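Local coordinates for putative major capsid protein (Cafeteriavirus-dependent mavirus, PDB 6G44) that probably builds the capsid shell of the virophage mavirus, assembling as trimers of double jelly-roll subunits, at residues G55-T69 against F222-F236. Numbering follows the deposited sequence.
Sequences GIGQITFNQPLGNLT and FRNLNTFKVILDGQF
L65 N bonds L225 O (2.9 Å) at an irregular join where a long antiparallel pairing breaks and resumes: L225 centres an inverse gamma turn, and two waters link the strands where direct bonding is interrupted. One water donates to N62 OD1 and accepts from F228 N; the other accepts from L225 N (3.1 Å) and also bonds T69 OG1. F228 packs here on the buried side. Its backbone places CB 3.4 Å from Q63 O; with CG anti to the backbone N (chi1 -177°), the ring brings CD2 to 3.9 Å from L65 CD1, while L225 CD1 sits over the centre of one ring face.

Beyond the break, strands 58-62 and 228-235 run antiparallel at 172°, and F61 N gives V230 O a nearly straight bond of 2.8 Å. This ladder divides the side chains: I59, F61, V230 and L232 face the core, with L232 CD1 at the edge of the F61 ring, whereas T60, N62, K229 and I231 turn to the more exposed face. There the extended K229 chain lies alongside the N62 amide. G57 O and the I59 side chain lie close to G234, I59 CD1 being 4.1 Å from G234 CA.

In this jelly-roll sheet, strand 110-114 pairs with strand 222-235; the other chain turns at N67, and L68 then hydrogen-bonds W273 of strand 258-273 through the backbone.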
ATOM      1  N   GLY C  55       0.486   8.017  36.347  1.00 13.10           N
ATOM      2  CA  GLY C  55       1.330   8.276  35.176  1.00 13.54           C
ATOM      3  C   GLY C  55       2.094   9.583  35.119  1.00 13.21           C
ATOM      4  O   GLY C  55       2.834   9.845  34.141  1.00 12.78           O
ATOM      5  N   ILE C  56       1.975  10.427  36.163  0.50 13.22           N
ATOM      6  CA  ILE C  56       2.645  11.739  36.165  0.50 13.40           C
ATOM      7  C   ILE C  56       3.807  11.846  37.158  0.50 13.69           C
ATOM      8  O   ILE C  56       3.599  11.917  38.377  0.50 13.85           O
ATOM      9  CB  ILE C  56       1.681  12.922  36.429  0.50 12.57           C
ATOM     10  CG1 ILE C  56       0.548  12.962  35.394  0.50 12.78           C
ATOM     11  CG2 ILE C  56       2.457  14.236  36.382  0.50 13.00           C
ATOM     12  CD1 ILE C  56      -0.540  13.946  35.737  0.50 12.48           C
ATOM     13  N   GLY C  57       5.014  11.917  36.617  1.00 14.18           N
ATOM     14  CA  GLY C  57       6.224  12.157  37.396  1.00 14.82           C
ATOM     15  C   GLY C  57       7.442  11.541  36.784  1.00 14.11           C
ATOM     16  O   GLY C  57       7.358  10.827  35.778  1.00 13.69           O
ATOM     17  N   GLN C  58       8.588  11.810  37.390  1.00 12.58           N
ATOM     18  CA  GLN C  58       9.838  11.253  36.866  1.00 12.76           C
ATOM     19  C   GLN C  58       9.871   9.730  37.010  1.00 12.53           C
ATOM     20  O   GLN C  58       9.483   9.179  38.041  1.00 12.93           O
ATOM     21  CB  GLN C  58      11.042  11.879  37.554  1.00 12.82           C
ATOM     22  CG  GLN C  58      12.369  11.591  36.845  1.00 13.66           C
ATOM     23  CD  GLN C  58      13.566  12.087  37.612  1.00 14.68           C
ATOM     24  OE1 GLN C  58      13.919  11.506  38.622  1.00 15.12           O
ATOM     25  NE2 GLN C  58      14.214  13.129  37.114  1.00 15.51           N
ATOM     26  N   ILE C  59      10.323   9.041  35.948  1.00 11.82           N
ATOM     27  CA  ILE C  59      10.462   7.596  35.921  1.00 13.40           C
ATOM     28  C   ILE C  59      11.869   7.295  35.447  1.00 13.36           C
ATOM     29  O   ILE C  59      12.299   7.861  34.471  1.00 13.36           O
ATOM     30  CB  ILE C  59       9.443   6.969  34.936  1.00 13.71           C
ATOM     31  CG1 ILE C  59       7.999   7.244  35.402  1.00 13.91           C
ATOM     32  CG2 ILE C  59       9.700   5.462  34.779  1.00 14.06           C
ATOM     33  CD1 ILE C  59       6.979   7.237  34.256  1.00 14.82           C
ATOM     34  N   THR C  60      12.602   6.462  36.191  1.00 12.78           N
ATOM     35  CA  THR C  60      13.980   6.143  35.876  1.00 13.04           C
ATOM     36  C   THR C  60      14.190   4.650  35.758  1.00 13.01           C
ATOM     37  O   THR C  60      13.818   3.864  36.646  1.00 13.86           O
ATOM     38  CB  THR C  60      14.928   6.703  36.955  1.00 14.33           C
ATOM     39  OG1 THR C  60      14.856   8.127  36.932  1.00 16.12           O
ATOM     40  CG2 THR C  60      16.370   6.263  36.686  1.00 15.57           C
ATOM     41  N   PHE C  61      14.806   4.268  34.636  1.00 12.44           N
ATOM     42  CA  PHE C  61      15.336   2.921  34.457  1.00 12.79           C
ATOM     43  C   PHE C  61      16.844   2.988  34.622  1.00 12.43           C
ATOM     44  O   PHE C  61      17.506   3.873  34.073  1.00 13.10           O
ATOM     45  CB  PHE C  61      14.970   2.350  33.069  1.00 12.30           C
ATOM     46  CG  PHE C  61      13.500   2.290  32.828  1.00 11.86           C
ATOM     47  CD1 PHE C  61      12.738   1.240  33.283  1.00 11.97           C
ATOM     48  CD2 PHE C  61      12.862   3.351  32.192  1.00 12.41           C
ATOM     49  CE1 PHE C  61      11.378   1.217  33.101  1.00 12.23           C
ATOM     50  CE2 PHE C  61      11.503   3.334  32.012  1.00 12.12           C
ATOM     51  CZ  PHE C  61      10.756   2.265  32.463  1.00 12.48           C
ATOM     52  N   ASN C  62      17.390   2.057  35.413  1.00 13.34           N
ATOM     53  CA  ASN C  62      18.840   2.031  35.663  1.00 13.49           C
ATOM     54  C   ASN C  62      19.210   0.572  35.641  1.00 13.82           C
ATOM     55  O   ASN C  62      18.957  -0.165  36.578  1.00 15.14           O
ATOM     56  CB  ASN C  62      19.160   2.698  37.013  1.00 14.77           C
ATOM     57  CG  ASN C  62      20.643   2.755  37.304  1.00 16.30           C
ATOM     58  OD1 ASN C  62      21.411   1.932  36.841  1.00 18.06           O
ATOM     59  ND2 ASN C  62      21.050   3.745  38.098  1.00 20.01           N
ATOM     60  N   GLN C  63      19.780   0.148  34.521  1.00 13.50           N
ATOM     61  CA  GLN C  63      20.053  -1.265  34.312  1.00 14.12           C
ATOM     62  C   GLN C  63      21.263  -1.454  33.402  1.00 13.78           C
ATOM     63  O   GLN C  63      21.144  -1.517  32.174  1.00 13.42           O
ATOM     64  CB  GLN C  63      18.826  -1.997  33.753  1.00 15.02           C
ATOM     65  CG  GLN C  63      19.058  -3.494  33.588  1.00 16.34           C
ATOM     66  CD  GLN C  63      19.396  -4.126  34.921  1.00 18.01           C
ATOM     67  OE1 GLN C  63      18.522  -4.260  35.779  1.00 21.20           O
ATOM     68  NE2 GLN C  63      20.661  -4.512  35.111  1.00 18.42           N
ATOM     69  N   PRO C  64      22.458  -1.593  33.991  1.00 12.62           N
ATOM     70  CA  PRO C  64      23.596  -2.003  33.185  1.00 12.95           C
ATOM     71  C   PRO C  64      23.301  -3.300  32.398  1.00 12.45           C
ATOM     72  O   PRO C  64      22.678  -4.229  32.947  1.00 12.82           O
ATOM     73  CB  PRO C  64      24.686  -2.226  34.238  1.00 12.62           C
ATOM     74  CG  PRO C  64      24.304  -1.294  35.350  1.00 13.09           C
ATOM     75  CD  PRO C  64      22.825  -1.443  35.429  1.00 12.96           C
ATOM     76  N   LEU C  65      23.779  -3.350  31.148  1.00 12.24           N
ATOM     77  CA  LEU C  65      23.565  -4.499  30.282  1.00 12.51           C
ATOM     78  C   LEU C  65      24.856  -4.813  29.575  1.00 12.07           C
ATOM     79  O   LEU C  65      25.474  -3.972  28.963  1.00 12.77           O
ATOM     80  CB  LEU C  65      22.441  -4.227  29.262  1.00 12.22           C
ATOM     81  CG  LEU C  65      21.015  -4.122  29.795  1.00 13.04           C
ATOM     82  CD1 LEU C  65      20.087  -3.660  28.659  1.00 12.79           C
ATOM     83  CD2 LEU C  65      20.514  -5.380  30.435  1.00 13.16           C
ATOM     84  N   GLY C  66      25.231  -6.071  29.660  1.00 13.30           N
ATOM     85  CA  GLY C  66      26.449  -6.523  29.034  1.00 13.16           C
ATOM     86  C   GLY C  66      26.268  -6.840  27.563  1.00 12.62           C
ATOM     87  O   GLY C  66      25.130  -6.966  27.069  1.00 13.30           O
ATOM     88  N   ASN C  67      27.390  -6.922  26.874  1.00 12.40           N
ATOM     89  CA  ASN C  67      27.410  -7.421  25.491  1.00 12.07           C
ATOM     90  C   ASN C  67      26.484  -6.540  24.608  1.00 12.29           C
ATOM     91  O   ASN C  67      26.556  -5.323  24.717  1.00 12.88           O
ATOM     92  CB  ASN C  67      27.132  -8.928  25.474  1.00 12.20           C
ATOM     93  CG  ASN C  67      28.190  -9.693  26.221  1.00 12.35           C
ATOM     94  OD1 ASN C  67      28.003 -10.063  27.411  1.00 15.73           O
ATOM     95  ND2 ASN C  67      29.321  -9.854  25.583  1.00 10.62           N
ATOM     96  N   LEU C  68      25.637  -7.126  23.751  1.00 12.05           N
ATOM     97  CA  LEU C  68      24.857  -6.312  22.809  1.00 11.76           C
ATOM     98  C   LEU C  68      23.450  -6.052  23.292  1.00 11.04           C
ATOM     99  O   LEU C  68      22.793  -6.939  23.809  1.00 11.46           O
ATOM    100  CB  LEU C  68      24.812  -6.978  21.442  1.00 11.29           C
ATOM    101  CG  LEU C  68      26.172  -7.205  20.781  1.00 11.87           C
ATOM    102  CD1 LEU C  68      26.000  -7.811  19.383  1.00 12.65           C
ATOM    103  CD2 LEU C  68      27.043  -5.967  20.735  1.00 12.83           C
ATOM    104  N   THR C  69      22.986  -4.822  23.069  1.00 11.74           N
ATOM    105  CA  THR C  69      21.643  -4.396  23.436  1.00 11.40           C
ATOM    106  C   THR C  69      20.938  -3.844  22.201  1.00 10.69           C
ATOM    107  O   THR C  69      21.535  -3.115  21.422  1.00 10.97           O
ATOM    108  CB  THR C  69      21.720  -3.340  24.571  1.00 11.77           C
ATOM    109  OG1 THR C  69      22.241  -4.005  25.744  1.00 12.10           O
ATOM    110  CG2 THR C  69      20.357  -2.732  24.909  1.00 12.41           C
ATOM    111  N   PHE C 222      23.569  -1.515  20.351  1.00 12.13           N
ATOM    112  CA  PHE C 222      24.539  -0.881  21.258  1.00 12.39           C
ATOM    113  C   PHE C 222      25.421  -1.941  21.925  1.00 13.03           C
ATOM    114  O   PHE C 222      25.012  -3.073  22.059  1.00 12.44           O
ATOM    115  CB  PHE C 222      23.797  -0.025  22.276  1.00 12.63           C
ATOM    116  CG  PHE C 222      23.137   1.164  21.646  1.00 12.37           C
ATOM    117  CD1 PHE C 222      23.921   2.225  21.201  1.00 12.96           C
ATOM    118  CD2 PHE C 222      21.760   1.214  21.477  1.00 12.24           C
ATOM    119  CE1 PHE C 222      23.345   3.313  20.595  1.00 13.33           C
ATOM    120  CE2 PHE C 222      21.183   2.321  20.862  1.00 12.44           C
ATOM    121  CZ  PHE C 222      21.980   3.345  20.433  1.00 12.93           C
ATOM    122  N   ARG C 223      26.615  -1.530  22.329  1.00 13.32           N
ATOM    123  CA  ARG C 223      27.668  -2.415  22.842  1.00 13.93           C
ATOM    124  C   ARG C 223      28.060  -2.016  24.281  1.00 13.30           C
ATOM    125  O   ARG C 223      28.420  -0.863  24.521  1.00 13.34           O
ATOM    126  CB  ARG C 223      28.902  -2.325  21.898  1.00 14.86           C
ATOM    127  CG  ARG C 223      30.159  -3.105  22.345  1.00 15.86           C
ATOM    128  CD  ARG C 223      31.398  -2.833  21.531  1.00 16.48           C
ATOM    129  NE  ARG C 223      31.686  -1.398  21.334  1.00 17.30           N
ATOM    130  CZ  ARG C 223      32.561  -0.935  20.468  1.00 17.02           C
ATOM    131  NH1 ARG C 223      33.313  -1.774  19.762  1.00 19.82           N
ATOM    132  NH2 ARG C 223      32.705   0.370  20.305  1.00 16.23           N
ATOM    133  N   ASN C 224      28.024  -2.983  25.187  1.00 13.16           N
ATOM    134  CA  ASN C 224      28.681  -2.882  26.502  1.00 13.33           C
ATOM    135  C   ASN C 224      28.206  -1.674  27.292  1.00 13.91           C
ATOM    136  O   ASN C 224      28.998  -0.852  27.733  1.00 13.55           O
ATOM    137  CB  ASN C 224      30.223  -2.859  26.324  1.00 14.16           C
ATOM    138  CG  ASN C 224      30.768  -4.128  25.714  1.00 15.07           C
ATOM    139  OD1 ASN C 224      30.137  -5.197  25.766  1.00 16.27           O
ATOM    140  ND2 ASN C 224      31.983  -4.023  25.133  1.00 14.44           N
ATOM    141  N   LEU C 225      26.889  -1.591  27.466  1.00 13.91           N
ATOM    142  CA  LEU C 225      26.264  -0.516  28.249  1.00 14.36           C
ATOM    143  C   LEU C 225      26.377  -0.760  29.745  1.00 14.45           C
ATOM    144  O   LEU C 225      25.456  -1.127  30.448  1.00 14.85           O
ATOM    145  CB  LEU C 225      24.824  -0.309  27.800  1.00 14.10           C
ATOM    146  CG  LEU C 225      24.618   0.019  26.330  1.00 13.96           C
ATOM    147  CD1 LEU C 225      23.117   0.230  26.083  1.00 14.15           C
ATOM    148  CD2 LEU C 225      25.391   1.232  25.845  1.00 14.67           C
ATOM    149  N   ASN C 226      27.586  -0.517  30.230  1.00 14.48           N
ATOM    150  CA  ASN C 226      27.935  -0.747  31.611  1.00 15.16           C
ATOM    151  C   ASN C 226      27.303   0.274  32.562  1.00 14.64           C
ATOM    152  O   ASN C 226      27.011  -0.041  33.703  1.00 15.43           O
ATOM    153  CB  ASN C 226      29.478  -0.747  31.660  1.00 16.88           C
ATOM    154  CG  ASN C 226      30.030  -1.274  32.936  1.00 18.82           C
ATOM    155  OD1 ASN C 226      29.601  -2.302  33.459  1.00 19.55           O
ATOM    156  ND2 ASN C 226      30.973  -0.552  33.456  1.00 18.69           N
ATOM    157  N   THR C 227      27.053   1.499  32.083  1.00 14.27           N
ATOM    158  CA  THR C 227      26.068   2.394  32.669  1.00 14.15           C
ATOM    159  C   THR C 227      24.963   2.568  31.631  1.00 13.08           C
ATOM    160  O   THR C 227      25.262   2.878  30.476  1.00 13.89           O
ATOM    161  CB  THR C 227      26.668   3.765  33.005  1.00 15.44           C
ATOM    162  OG1 THR C 227      27.775   3.580  33.902  1.00 16.38           O
ATOM    163  CG2 THR C 227      25.663   4.674  33.661  1.00 15.81           C
ATOM    164  N   PHE C 228      23.723   2.354  32.052  1.00 13.00           N
ATOM    165  CA  PHE C 228      22.579   2.533  31.135  1.00 12.80           C
ATOM    166  C   PHE C 228      21.405   3.045  31.944  1.00 12.32           C
ATOM    167  O   PHE C 228      20.819   2.325  32.730  1.00 13.19           O
ATOM    168  CB  PHE C 228      22.265   1.221  30.423  1.00 13.37           C
ATOM    169  CG  PHE C 228      21.147   1.307  29.386  1.00 13.08           C
ATOM    170  CD1 PHE C 228      20.998   2.439  28.560  1.00 13.62           C
ATOM    171  CD2 PHE C 228      20.289   0.240  29.215  1.00 14.31           C
ATOM    172  CE1 PHE C 228      19.974   2.491  27.614  1.00 13.90           C
ATOM    173  CE2 PHE C 228      19.264   0.294  28.258  1.00 14.45           C
ATOM    174  CZ  PHE C 228      19.129   1.418  27.463  1.00 14.10           C
ATOM    175  N   LYS C 229      21.111   4.327  31.787  1.00 12.93           N
ATOM    176  CA  LYS C 229      19.967   4.921  32.478  1.00 13.15           C
ATOM    177  C   LYS C 229      19.061   5.583  31.459  1.00 12.99           C
ATOM    178  O   LYS C 229      19.550   6.200  30.518  1.00 13.90           O
ATOM    179  CB  LYS C 229      20.378   5.963  33.532  1.00 15.12           C
ATOM    180  CG  LYS C 229      21.423   5.456  34.502  1.00 16.56           C
ATOM    181  CD  LYS C 229      21.813   6.545  35.510  1.00 18.64           C
ATOM    182  CE  LYS C 229      23.126   6.213  36.172  1.00 21.35           C
ATOM    183  NZ  LYS C 229      23.435   7.211  37.225  1.00 23.67           N
ATOM    184  N   VAL C 230      17.762   5.454  31.684  1.00 12.96           N
ATOM    185  CA  VAL C 230      16.755   6.110  30.835  1.00 13.35           C
ATOM    186  C   VAL C 230      15.854   6.836  31.821  1.00 12.82           C
ATOM    187  O   VAL C 230      15.139   6.199  32.597  1.00 13.21           O
ATOM    188  CB  VAL C 230      15.989   5.114  29.960  1.00 12.91           C
ATOM    189  CG1 VAL C 230      14.845   5.790  29.209  1.00 12.92           C
ATOM    190  CG2 VAL C 230      16.954   4.441  28.978  1.00 13.17           C
ATOM    191  N   ILE C 231      15.898   8.163  31.755  1.00 13.02           N
ATOM    192  CA  ILE C 231      15.186   9.025  32.709  1.00 13.67           C
ATOM    193  C   ILE C 231      14.105   9.789  31.953  1.00 12.62           C
ATOM    194  O   ILE C 231      14.424  10.555  31.024  1.00 13.93           O
ATOM    195  CB  ILE C 231      16.156   9.991  33.395  1.00 15.12           C
ATOM    196  CG1 ILE C 231      17.287   9.224  34.091  1.00 16.33           C
ATOM    197  CG2 ILE C 231      15.429  10.866  34.425  1.00 15.69           C
ATOM    198  CD1 ILE C 231      18.568  10.027  34.212  1.00 19.53           C
ATOM    199  N   LEU C 232      12.857   9.578  32.359  1.00 12.51           N
ATOM    200  CA  LEU C 232      11.692  10.155  31.631  1.00 12.22           C
ATOM    201  C   LEU C 232      10.958  11.161  32.505  1.00 12.51           C
ATOM    202  O   LEU C 232      10.697  10.906  33.685  1.00 12.95           O
ATOM    203  CB  LEU C 232      10.711   9.062  31.259  1.00 12.90           C
ATOM    204  CG  LEU C 232      11.283   7.847  30.534  1.00 13.06           C
ATOM    205  CD1 LEU C 232      10.198   6.797  30.337  1.00 14.13           C
ATOM    206  CD2 LEU C 232      11.901   8.255  29.217  1.00 13.62           C
ATOM    207  N   ASP C 233      10.587  12.294  31.900  1.00 12.40           N
ATOM    208  CA  ASP C 233       9.581  13.184  32.505  1.00 12.61           C
ATOM    209  C   ASP C 233       8.232  12.561  32.147  1.00 12.82           C
ATOM    210  O   ASP C 233       7.727  12.784  31.029  1.00 13.02           O
ATOM    211  CB  ASP C 233       9.731  14.601  31.961  1.00 12.66           C
ATOM    212  CG  ASP C 233       8.611  15.549  32.374  1.00 13.89           C
ATOM    213  OD1 ASP C 233       7.833  15.250  33.274  1.00 15.49           O
ATOM    214  OD2 ASP C 233       8.576  16.630  31.733  1.00 16.29           O
ATOM    215  N   GLY C 234       7.693  11.738  33.019  1.00 12.32           N
ATOM    216  CA  GLY C 234       6.456  11.013  32.748  1.00 12.75           C
ATOM    217  C   GLY C 234       5.232  11.908  32.783  1.00 13.85           C
ATOM    218  O   GLY C 234       4.929  12.515  33.811  1.00 13.64           O
ATOM    219  N   GLN C 235       4.553  12.052  31.645  1.00 13.39           N
ATOM    220  CA  GLN C 235       3.311  12.806  31.550  1.00 14.49           C
ATOM    221  C   GLN C 235       2.250  11.942  30.876  1.00 13.34           C
ATOM    222  O   GLN C 235       1.620  12.383  29.895  1.00 13.07           O
ATOM    223  CB  GLN C 235       3.515  14.134  30.816  1.00 15.46           C
ATOM    224  CG  GLN C 235       4.459  15.095  31.497  1.00 17.36           C
ATOM    225  CD  GLN C 235       3.890  15.639  32.795  1.00 20.40           C
ATOM    226  OE1 GLN C 235       2.668  15.759  32.964  1.00 23.62           O
ATOM    227  NE2 GLN C 235       4.780  15.927  33.745  1.00 21.36           N
ATOM    228  N   PHE C 236       2.063  10.743  31.396  1.00 12.73           N
ATOM    229  CA  PHE C 236       1.108   9.712  30.894  1.00 13.33           C
ATOM    230  C   PHE C 236      -0.264  10.031  31.468  1.00 15.12           C
ATOM    231  O   PHE C 236      -0.817   9.285  32.293  1.00 16.66           O
ATOM    232  CB  PHE C 236       1.564   8.317  31.251  1.00 13.46           C
ATOM    233  CG  PHE C 236       2.893   7.968  30.667  1.00 12.93           C
ATOM    234  CD1 PHE C 236       4.093   8.223  31.329  1.00 13.55           C
ATOM    235  CD2 PHE C 236       2.965   7.380  29.399  1.00 13.30           C
ATOM    236  CE1 PHE C 236       5.304   7.890  30.782  1.00 14.26           C
ATOM    237  CE2 PHE C 236       4.196   7.061  28.854  1.00 13.65           C
ATOM    238  CZ  PHE C 236       5.355   7.293  29.531  1.00 13.83           C
TER
HETATM  239  O   HOH W   1      23.404   2.094  34.909  1.00 16.05           O
HETATM  240  O   HOH W   2      24.962  -3.631  26.227  1.00 12.40           O